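Local atomic coordinates of uncharacterized protein (Corynebacterium glutamicum, PDB entry 2NSF), a protein that catalyses the mycothiol-dependent isomerisation of maleylpyruvate, most probably to fumarylpyruvate, and carries a zinc ion among the helices of its N-terminal domain. Residues 21-27 and 184-188; 72-77 and 161-165; 194-198 and 217-221. One frame throughout, in Å; residues are numbered along the deposited sequence.

Interaction 1: residues 21-27 and 184-188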
loop_
_atom_site.group_PDB
_atom_site.type_symbol
_atom_site.label_atom_id
_atom_site.label_comp_id
_atom_site.label_asym_id
_atom_site.label_seq_id
_atom_site.Cartn_x
_atom_site.Cartn_y
_atom_site.Cartn_z
ATOM N N MET A 21 4.862 -17.326 -12.202
ATOM C CA MET A 21 4.163 -16.585 -11.118
ATOM C C MET A 21 3.907 -15.142 -11.486
ATOM O O MET A 21 4.777 -14.249 -11.529
ATOM C CB MET A 21 4.837 -16.650 -9.771
ATOM C CG MET A 21 5.771 -17.809 -9.561
ATOM S SD MET A 21 7.412 -17.268 -10.037
ATOM C CE MET A 21 7.951 -16.367 -8.545
ATOM N N THR A 22 2.626 -14.979 -11.682
ATOM C CA THR A 22 2.053 -13.793 -12.119
ATOM C C THR A 22 1.907 -12.677 -11.081
ATOM O O THR A 22 1.994 -12.878 -9.862
ATOM C CB THR A 22 0.754 -14.225 -12.927
ATOM O OG1 THR A 22 -0.238 -13.227 -12.888
ATOM C CG2 THR A 22 0.233 -15.599 -12.414
ATOM N N THR A 23 1.818 -11.470 -11.621
ATOM C CA THR A 23 1.703 -10.285 -10.808
ATOM C C THR A 23 0.257 -9.870 -10.760
ATOM O O THR A 23 -0.574 -10.322 -11.547
ATOM C CB THR A 23 2.502 -9.106 -11.393
ATOM O OG1 THR A 23 1.830 -8.608 -12.556
ATOM C CG2 THR A 23 3.906 -9.541 -11.769
ATOM N N PHE A 24 -0.021 -8.985 -9.819
ATOM C CA PHE A 24 -1.351 -8.455 -9.623
ATOM C C PHE A 24 -1.875 -7.882 -10.935
ATOM O O PHE A 24 -3.039 -8.059 -11.292
ATOM C CB PHE A 24 -1.280 -7.348 -8.575
ATOM C CG PHE A 24 -2.610 -6.799 -8.179
ATOM C CD1 PHE A 24 -3.323 -7.363 -7.132
ATOM C CD2 PHE A 24 -3.157 -5.716 -8.859
ATOM C CE1 PHE A 24 -4.568 -6.848 -6.756
ATOM C CE2 PHE A 24 -4.396 -5.195 -8.497
ATOM C CZ PHE A 24 -5.103 -5.763 -7.445
ATOM N N HIS A 25 -0.995 -7.198 -11.657
ATOM C CA HIS A 25 -1.360 -6.551 -12.910
ATOM C C HIS A 25 -1.845 -7.476 -14.026
ATOM O O HIS A 25 -2.661 -7.066 -14.855
ATOM C CB HIS A 25 -0.185 -5.703 -13.400
ATOM C CG HIS A 25 0.366 -4.782 -12.353
ATOM N ND1 HIS A 25 -0.407 -3.837 -11.711
ATOM C CD2 HIS A 25 1.607 -4.674 -11.824
ATOM C CE1 HIS A 25 0.334 -3.190 -10.829
ATOM N NE2 HIS A 25 1.560 -3.679 -10.877
ATOM N N ASP A 26 -1.359 -8.715 -14.046
ATOM C CA ASP A 26 -1.750 -9.682 -15.076
ATOM C C ASP A 26 -3.100 -10.325 -14.775
ATOM O O ASP A 26 -3.684 -10.991 -15.632
ATOM C CB ASP A 26 -0.714 -10.805 -15.197
ATOM C CG ASP A 26 0.693 -10.291 -15.406
ATOM O OD1 ASP A 26 0.909 -9.486 -16.342
ATOM O OD2 ASP A 26 1.588 -10.706 -14.636
ATOM N N LEU A 27 -3.588 -10.141 -13.555
ATOM C CA LEU A 27 -4.858 -10.728 -13.156
ATOM C C LEU A 27 -6.046 -10.058 -13.829
ATOM O O LEU A 27 -5.988 -8.880 -14.189
ATOM C CB LEU A 27 -5.036 -10.627 -11.639
ATOM C CG LEU A 27 -3.996 -11.308 -10.751
ATOM C CD1 LEU A 27 -4.291 -10.994 -9.290
ATOM C CD2 LEU A 27 -4.021 -12.807 -10.994
ATOM N N VAL A 184 0.263 -13.238 -4.397
ATOM C CA VAL A 184 0.309 -12.447 -5.622
ATOM C C VAL A 184 0.553 -10.973 -5.292
ATOM O O VAL A 184 1.236 -10.265 -6.035
ATOM C CB VAL A 184 -0.992 -12.608 -6.460
ATOM C CG1 VAL A 184 -2.180 -11.993 -5.731
ATOM C CG2 VAL A 184 -0.802 -11.980 -7.834
ATOM N N ILE A 185 0.019 -10.516 -4.165
ATOM C CA ILE A 185 0.222 -9.133 -3.756
ATOM C C ILE A 185 1.638 -8.945 -3.221
ATOM O O ILE A 185 2.291 -7.947 -3.521
ATOM C CB ILE A 185 -0.822 -8.708 -2.702
ATOM C CG1 ILE A 185 -2.186 -8.554 -3.387
ATOM C CG2 ILE A 185 -0.401 -7.398 -2.033
ATOM C CD1 ILE A 185 -3.327 -8.293 -2.442
ATOM N N LEU A 186 2.126 -9.908 -2.443
ATOM C CA LEU A 186 3.482 -9.820 -1.907
ATOM C C LEU A 186 4.520 -9.840 -3.034
ATOM O O LEU A 186 5.488 -9.076 -3.007
ATOM C CB LEU A 186 3.758 -10.983 -0.943
ATOM C CG LEU A 186 3.026 -10.961 0.404
ATOM C CD1 LEU A 186 3.401 -12.199 1.204
ATOM C CD2 LEU A 186 3.411 -9.696 1.178
ATOM N N ARG A 187 4.322 -10.714 -4.019
ATOM C CA ARG A 187 5.256 -10.803 -5.139
ATOM C C ARG A 187 5.289 -9.495 -5.916
ATOM O O ARG A 187 6.355 -9.036 -6.332
ATOM C CB ARG A 187 4.880 -11.941 -6.093
ATOM C CG ARG A 187 5.118 -13.340 -5.544
ATOM C CD ARG A 187 5.069 -14.373 -6.669
ATOM N NE ARG A 187 3.831 -14.285 -7.440
ATOM C CZ ARG A 187 2.753 -15.034 -7.227
ATOM N NH1 ARG A 187 2.750 -15.947 -6.265
ATOM N NH2 ARG A 187 1.670 -14.861 -7.970
ATOM N N THR A 188 4.119 -8.899 -6.114
ATOM C CA THR A 188 4.042 -7.642 -6.849
ATOM C C THR A 188 4.708 -6.519 -6.054
ATOM O O THR A 188 5.358 -5.644 -6.632
ATOM C CB THR A 188 2.577 -7.279 -7.171
ATOM O OG1 THR A 188 1.966 -8.371 -7.875
ATOM C CG2 THR A 188 2.518 -6.035 -8.061
#

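Interaction 2: residues 72-77 and 161-165. With ZN (zinc ion), chain E; SO4 (sulfate ion), chain C; SO4 (sulfate ion), chain B.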
loop_
_atom_site.group_PDB
_atom_site.type_symbol
_atom_site.label_atom_id
_atom_site.label_comp_id
_atom_site.label_asym_id
_atom_site.label_seq_id
_atom_site.Cartn_x
_atom_site.Cartn_y
_atom_site.Cartn_z
ATOM N N HIS A 72 -5.804 8.628 7.186
ATOM C CA HIS A 72 -5.096 8.459 5.921
ATOM C C HIS A 72 -5.732 7.432 5.001
ATOM O O HIS A 72 -5.891 7.673 3.803
ATOM C CB HIS A 72 -3.633 8.051 6.158
ATOM C CG HIS A 72 -2.923 7.565 4.943
ATOM N ND1 HIS A 72 -3.057 8.165 3.728
ATOM C CD2 HIS A 72 -2.051 6.547 4.789
ATOM C CE1 HIS A 72 -2.303 7.539 2.838
ATOM N NE2 HIS A 72 -1.680 6.551 3.453
ATOM N N VAL A 73 -6.090 6.273 5.549
ATOM C CA VAL A 73 -6.702 5.232 4.735
ATOM C C VAL A 73 -7.993 5.739 4.096
ATOM O O VAL A 73 -8.273 5.447 2.931
ATOM C CB VAL A 73 -6.956 3.943 5.576
ATOM C CG1 VAL A 73 -7.747 2.907 4.761
ATOM C CG2 VAL A 73 -5.620 3.348 5.993
ATOM N N ALA A 74 -8.766 6.530 4.841
ATOM C CA ALA A 74 -10.012 7.070 4.307
ATOM C C ALA A 74 -9.726 8.109 3.226
ATOM O O ALA A 74 -10.356 8.101 2.172
ATOM C CB ALA A 74 -10.849 7.694 5.431
ATOM N N TYR A 75 -8.778 9.006 3.488
ATOM C CA TYR A 75 -8.461 10.034 2.500
ATOM C C TYR A 75 -7.874 9.418 1.231
ATOM O O TYR A 75 -7.998 9.979 0.141
ATOM C CB TYR A 75 -7.523 11.087 3.105
ATOM C CG TYR A 75 -8.188 11.879 4.215
ATOM C CD1 TYR A 75 -9.441 12.459 4.021
ATOM C CD2 TYR A 75 -7.580 12.025 5.463
ATOM C CE1 TYR A 75 -10.083 13.165 5.040
ATOM C CE2 TYR A 75 -8.216 12.735 6.498
ATOM C CZ TYR A 75 -9.467 13.296 6.272
ATOM O OH TYR A 75 -10.109 13.989 7.274
ATOM N N ASN A 76 -7.237 8.260 1.369
ATOM C CA ASN A 76 -6.689 7.583 0.202
ATOM C C ASN A 76 -7.853 7.050 -0.632
ATOM O O ASN A 76 -7.835 7.146 -1.854
ATOM C CB ASN A 76 -5.747 6.445 0.628
ATOM C CG ASN A 76 -5.392 5.517 -0.519
ATOM O OD1 ASN A 76 -6.072 4.519 -0.748
ATOM N ND2 ASN A 76 -4.334 5.851 -1.256
ATOM N N ALA A 77 -8.877 6.501 0.020
ATOM C CA ALA A 77 -10.034 5.991 -0.711
ATOM C C ALA A 77 -10.654 7.136 -1.506
ATOM O O ALA A 77 -11.020 6.977 -2.668
ATOM C CB ALA A 77 -11.064 5.401 0.253
ATOM N N ARG A 161 -5.073 0.696 -4.106
ATOM C CA ARG A 161 -5.859 0.521 -2.890
ATOM C C ARG A 161 -5.426 -0.752 -2.163
ATOM O O ARG A 161 -5.339 -0.767 -0.935
ATOM C CB ARG A 161 -7.351 0.464 -3.212
ATOM C CG ARG A 161 -8.246 0.384 -1.972
ATOM C CD ARG A 161 -8.055 1.594 -1.052
ATOM N NE ARG A 161 -9.030 1.595 0.037
ATOM C CZ ARG A 161 -9.022 2.454 1.053
ATOM N NH1 ARG A 161 -8.085 3.391 1.132
ATOM N NH2 ARG A 161 -9.951 2.371 1.997
ATOM N N SER A 162 -5.148 -1.812 -2.914
ATOM C CA SER A 162 -4.711 -3.067 -2.306
ATOM C C SER A 162 -3.438 -2.868 -1.480
ATOM O O SER A 162 -3.325 -3.405 -0.376
ATOM C CB SER A 162 -4.474 -4.136 -3.382
ATOM O OG SER A 162 -5.696 -4.534 -3.989
ATOM N N ARG A 163 -2.472 -2.111 -2.005
ATOM C CA ARG A 163 -1.238 -1.866 -1.256
ATOM C C ARG A 163 -1.572 -1.232 0.088
ATOM O O ARG A 163 -1.019 -1.596 1.125
ATOM C CB ARG A 163 -0.303 -0.903 -1.999
ATOM C CG ARG A 163 0.260 -1.400 -3.303
ATOM C CD ARG A 163 1.283 -0.402 -3.846
ATOM N NE ARG A 163 0.752 0.963 -3.870
ATOM C CZ ARG A 163 1.117 1.888 -4.750
ATOM N NH1 ARG A 163 2.021 1.598 -5.680
ATOM N NH2 ARG A 163 0.562 3.094 -4.719
ATOM N N GLU A 164 -2.477 -0.261 0.051
ATOM C CA GLU A 164 -2.872 0.450 1.255
ATOM C C GLU A 164 -3.553 -0.417 2.301
ATOM O O GLU A 164 -3.109 -0.472 3.447
ATOM C CB GLU A 164 -3.814 1.604 0.904
ATOM C CG GLU A 164 -3.217 2.678 0.010
ATOM C CD GLU A 164 -2.062 3.413 0.653
ATOM O OE1 GLU A 164 -2.125 3.711 1.867
ATOM O OE2 GLU A 164 -1.088 3.720 -0.064
ATOM N N VAL A 165 -4.635 -1.085 1.918
ATOM C CA VAL A 165 -5.371 -1.885 2.885
ATOM C C VAL A 165 -4.644 -3.111 3.424
ATOM O O VAL A 165 -4.737 -3.405 4.613
ATOM C CB VAL A 165 -6.763 -2.307 2.334
ATOM C CG1 VAL A 165 -7.656 -1.075 2.198
ATOM C CG2 VAL A 165 -6.622 -3.006 0.994
HETATM ZN ZN ZN E . -0.569 4.715 2.918
HETATM S S SO4 C . -1.128 8.334 -1.020
HETATM O O1 SO4 C . -0.574 8.097 0.325
HETATM O O2 SO4 C . -0.782 9.706 -1.437
HETATM O O3 SO4 C . -0.543 7.375 -1.983
HETATM O O4 SO4 C . -2.588 8.161 -0.994
HETATM S S SO4 B . 2.556 5.181 -7.047
HETATM O O1 SO4 B . 2.766 6.046 -8.222
HETATM O O2 SO4 B . 1.352 5.609 -6.322
HETATM O O3 SO4 B . 3.721 5.291 -6.160
HETATM O O4 SO4 B . 2.382 3.786 -7.484
HETATM O O HOH W 1 0.158 5.704 1.107
HETATM O O HOH W 2 1.193 3.183 2.235
#

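Interaction 3: residues 194-198 and 217-221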
loop_
_atom_site.group_PDB
_atom_site.type_symbol
_atom_site.label_atom_id
_atom_site.label_comp_id
_atom_site.label_asym_id
_atom_site.label_seq_id
_atom_site.Cartn_x
_atom_site.Cartn_y
_atom_site.Cartn_z
ATOM N N THR A 194 11.481 -2.799 -5.272
ATOM C CA THR A 194 12.842 -2.850 -5.780
ATOM C C THR A 194 12.962 -2.146 -7.125
ATOM O O THR A 194 14.024 -1.616 -7.456
ATOM C CB THR A 194 13.369 -4.309 -5.852
ATOM O OG1 THR A 194 12.483 -5.119 -6.628
ATOM C CG2 THR A 194 13.477 -4.885 -4.443
ATOM N N GLN A 195 11.877 -2.114 -7.891
ATOM C CA GLN A 195 11.890 -1.412 -9.173
ATOM C C GLN A 195 11.976 0.081 -8.869
ATOM O O GLN A 195 12.697 0.825 -9.542
ATOM C CB GLN A 195 10.620 -1.701 -9.965
ATOM C CG GLN A 195 10.630 -3.050 -10.681
ATOM C CD GLN A 195 9.262 -3.451 -11.172
ATOM O OE1 GLN A 195 8.268 -2.783 -10.881
ATOM N NE2 GLN A 195 9.192 -4.551 -11.913
ATOM N N LYS A 196 11.239 0.521 -7.853
ATOM C CA LYS A 196 11.264 1.928 -7.474
ATOM C C LYS A 196 12.677 2.309 -7.039
ATOM O O LYS A 196 13.215 3.319 -7.495
ATOM C CB LYS A 196 10.265 2.217 -6.346
ATOM C CG LYS A 196 10.095 3.707 -6.076
ATOM C CD LYS A 196 8.979 3.996 -5.082
ATOM C CE LYS A 196 8.721 5.495 -4.987
ATOM N NZ LYS A 196 7.590 5.821 -4.071
ATOM N N TRP A 197 13.287 1.506 -6.170
ATOM C CA TRP A 197 14.651 1.787 -5.717
ATOM C C TRP A 197 15.599 1.859 -6.910
ATOM O O TRP A 197 16.441 2.749 -6.999
ATOM C CB TRP A 197 15.167 0.704 -4.767
ATOM C CG TRP A 197 14.443 0.612 -3.457
ATOM C CD1 TRP A 197 13.625 1.552 -2.895
ATOM C CD2 TRP A 197 14.513 -0.470 -2.522
ATOM N NE1 TRP A 197 13.179 1.119 -1.666
ATOM C CE2 TRP A 197 13.709 -0.121 -1.413
ATOM C CE3 TRP A 197 15.178 -1.707 -2.511
ATOM C CZ2 TRP A 197 13.552 -0.962 -0.303
ATOM C CZ3 TRP A 197 15.022 -2.547 -1.405
ATOM C CH2 TRP A 197 14.213 -2.166 -0.320
ATOM N N THR A 198 15.467 0.901 -7.821
ATOM C CA THR A 198 16.320 0.869 -9.003
ATOM C C THR A 198 16.194 2.159 -9.797
ATOM O O THR A 198 17.201 2.758 -10.193
ATOM C CB THR A 198 15.952 -0.304 -9.930
ATOM O OG1 THR A 198 16.165 -1.545 -9.247
ATOM C CG2 THR A 198 16.810 -0.267 -11.188
ATOM N N TYR A 217 15.274 -10.134 -6.178
ATOM C CA TYR A 217 14.665 -8.835 -6.438
ATOM C C TYR A 217 15.791 -7.826 -6.237
ATOM O O TYR A 217 15.965 -7.276 -5.151
ATOM C CB TYR A 217 13.532 -8.577 -5.439
ATOM C CG TYR A 217 12.346 -9.499 -5.623
ATOM C CD1 TYR A 217 11.353 -9.209 -6.554
ATOM C CD2 TYR A 217 12.227 -10.674 -4.878
ATOM C CE1 TYR A 217 10.269 -10.060 -6.743
ATOM C CE2 TYR A 217 11.145 -11.537 -5.061
ATOM C CZ TYR A 217 10.172 -11.222 -5.995
ATOM O OH TYR A 217 9.093 -12.057 -6.181
ATOM N N PRO A 218 16.590 -7.591 -7.287
ATOM C CA PRO A 218 17.705 -6.647 -7.201
ATOM C C PRO A 218 17.277 -5.190 -7.270
ATOM O O PRO A 218 16.209 -4.867 -7.781
ATOM C CB PRO A 218 18.571 -7.036 -8.393
ATOM C CG PRO A 218 17.540 -7.417 -9.421
ATOM C CD PRO A 218 16.556 -8.247 -8.611
ATOM N N ALA A 219 18.131 -4.322 -6.746
ATOM C CA ALA A 219 17.885 -2.887 -6.767
ATOM C C ALA A 219 18.902 -2.293 -7.735
ATOM O O ALA A 219 19.179 -2.873 -8.786
ATOM C CB ALA A 219 18.069 -2.305 -5.369
ATOM N N ALA A 220 19.469 -1.143 -7.394
ATOM C CA ALA A 220 20.459 -0.522 -8.271
ATOM C C ALA A 220 21.747 -1.344 -8.231
ATOM O O ALA A 220 22.110 -1.881 -7.190
ATOM C CB ALA A 220 20.726 0.909 -7.824
ATOM N N PRO A 221 22.458 -1.454 -9.367
ATOM C CA PRO A 221 23.699 -2.235 -9.377
ATOM C C PRO A 221 24.806 -1.626 -8.520
ATOM O O PRO A 221 24.911 -0.409 -8.397
ATOM C CB PRO A 221 24.061 -2.288 -10.864
ATOM C CG PRO A 221 23.537 -0.990 -11.387
ATOM C CD PRO A 221 22.188 -0.862 -10.692
HETATM O O HOH W 3 13.510 -6.355 -8.754
#

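Interaction 1: residues 21-27 and 184-188
The N-terminal tail, 21-27, runs past the first turns of helix 183-199 before its short 3-10 turn, 24-26, leads to helix 29-49; R187 and T188 of the long helix hold the tail's backbone at T22 O and F24 N. R187 NH2 donates to T22 O at 2.8 Å, nearly straight (168° at the hydrogen) and with the oxygen in the guanidinium plane, while NE adds a weak bond to the same oxygen. M21 CB, 3.5 Å from R187 NE, and V184 CA cover opposite faces of this group, both toward its rim; its NH1 forms a salt bridge with E183. T188 OG1 is held from two sides of the contact: it accepts F24 N at 2.8 Å and gives its own proton to V184 O at 2.7 Å. With OG1 anti to its carbonyl carbon (chi1 -55°), the hydroxyl can reach back one helical turn to V184 O, which T188 N also uses. Within the tail, T23 N donates to D26 OD2 at 3.1 Å and D26 N returns a bond to T23 O, closing the 3-10 turn. Between these polar grips V184 CG2 packs against the backbone from T22 to F24 and meets L27 CD1 tip to tip at 3.9 Å. The F24 ring, side by side with I185, continues the apolar layer to W159 of helix 156-171. Beside it, H25 NE2 comes to 3.8 Å from T188 CG2.

Interaction 2: residues 72-77 and 161-165
The zinc site bridges two nearly antiparallel helices, one supplying H72 and the other E164; the axes of segments 72-77 and 161-165 approach to 10.7 Å at an angle of 171°. H72 NE2 binds zinc at 2.2 Å and E164 OE1 at 2.1 Å, with imidazole and carboxylate planes 81° apart. H168 is the third protein ligand, and two waters are among the six ligand atoms; water 1 donates to E164 OE2 and to O1 of a sulfate, probably from the crystallisation liquor. The N76 amide packs on E164, OD1 lying 3.5 Å from CG. In the crystal its ND2 also donates to sulfate O4, while OD1 accepts R161 NH1 at 3.0 Å through an in-plane lone pair, amide and guanidinium being nearly coplanar. The same NH1 donates to V73 O at 2.7 Å, on the face of that carbonyl opposite to A77 N. A77 CB and V165 CG1 cover the guanidinium's two faces, toward the rim, while the two NH1 bonds at its edge hold its orientation. Helix 114-133 packs on A74 and R161, and helix 29-49 on V73 and V165, completing a helical bundle consistent with a DinB-like fold, with helix 99-109 against H72.

Interaction 3: residues 194-198 and 217-221
T194 turns OG1 into the position between its backbone N and carbonyl carbon (chi1 55°), which sets CG2 beside the backbone N and 3.5 Å from Y217 O; T198, one turn on, has OG1 anti to its carbonyl carbon (chi1 -63°) and leans on A219. T194 thereby meets the strand end with its methyl and CB, the latter 3.5 Å from P218 O, while OG1 stands at the edge of the Y217 ring, near its plane. Its single hydroxyl proton goes chiefly to A190 O, with A191 O also within bonding reach, and OG1 accepts from water 3 at 2.7 Å; that water also donates to P218 O at 3.2 Å, bridging helix and strand. The T198 hydroxyl is likewise turned back on the helix: OG1 donates to T194 O at 2.8 Å, from the face of that carbonyl opposite to T198 N. Its contact with the peptide of A219, 3.2 Å from OG1 to A219 C, is therefore van der Waals, the angle to A219 O being poor. W197 offers its ring edge, CE3 standing 4.1 Å from A219 CB, while the indole NE1 makes a weak bond to R259 O. W197 also touches L206, and T194 touches L208. Helix 183-199 thus packs on the end of edge strand 215-218 and on neighbouring strand 206-210, the two-layer alpha-beta packing of the C-terminal domain.

In the fold
The chain enters through interaction 1, where 21-27 packs on 184-188, closing a loop of 156 residues around the largely helical N-terminal part. Interaction 2 is nested inside that loop, tying helix 66-89 to helix 156-171 around the zinc. Interaction 3 follows in series: the chain leaves helix 183-199, forms strands 206-210 and 215-218, and returns to the helix at 217-221. That helix is shared by interactions 1 and 3, which touch where R187 O approaches Y217 CE1; interactions 1 and 2 touch through F24 and S162. Interactions 2 and 3 do not meet, with centres about 25 Å apart. Helix 183-199 thus joins the tail to the C-terminal sheet.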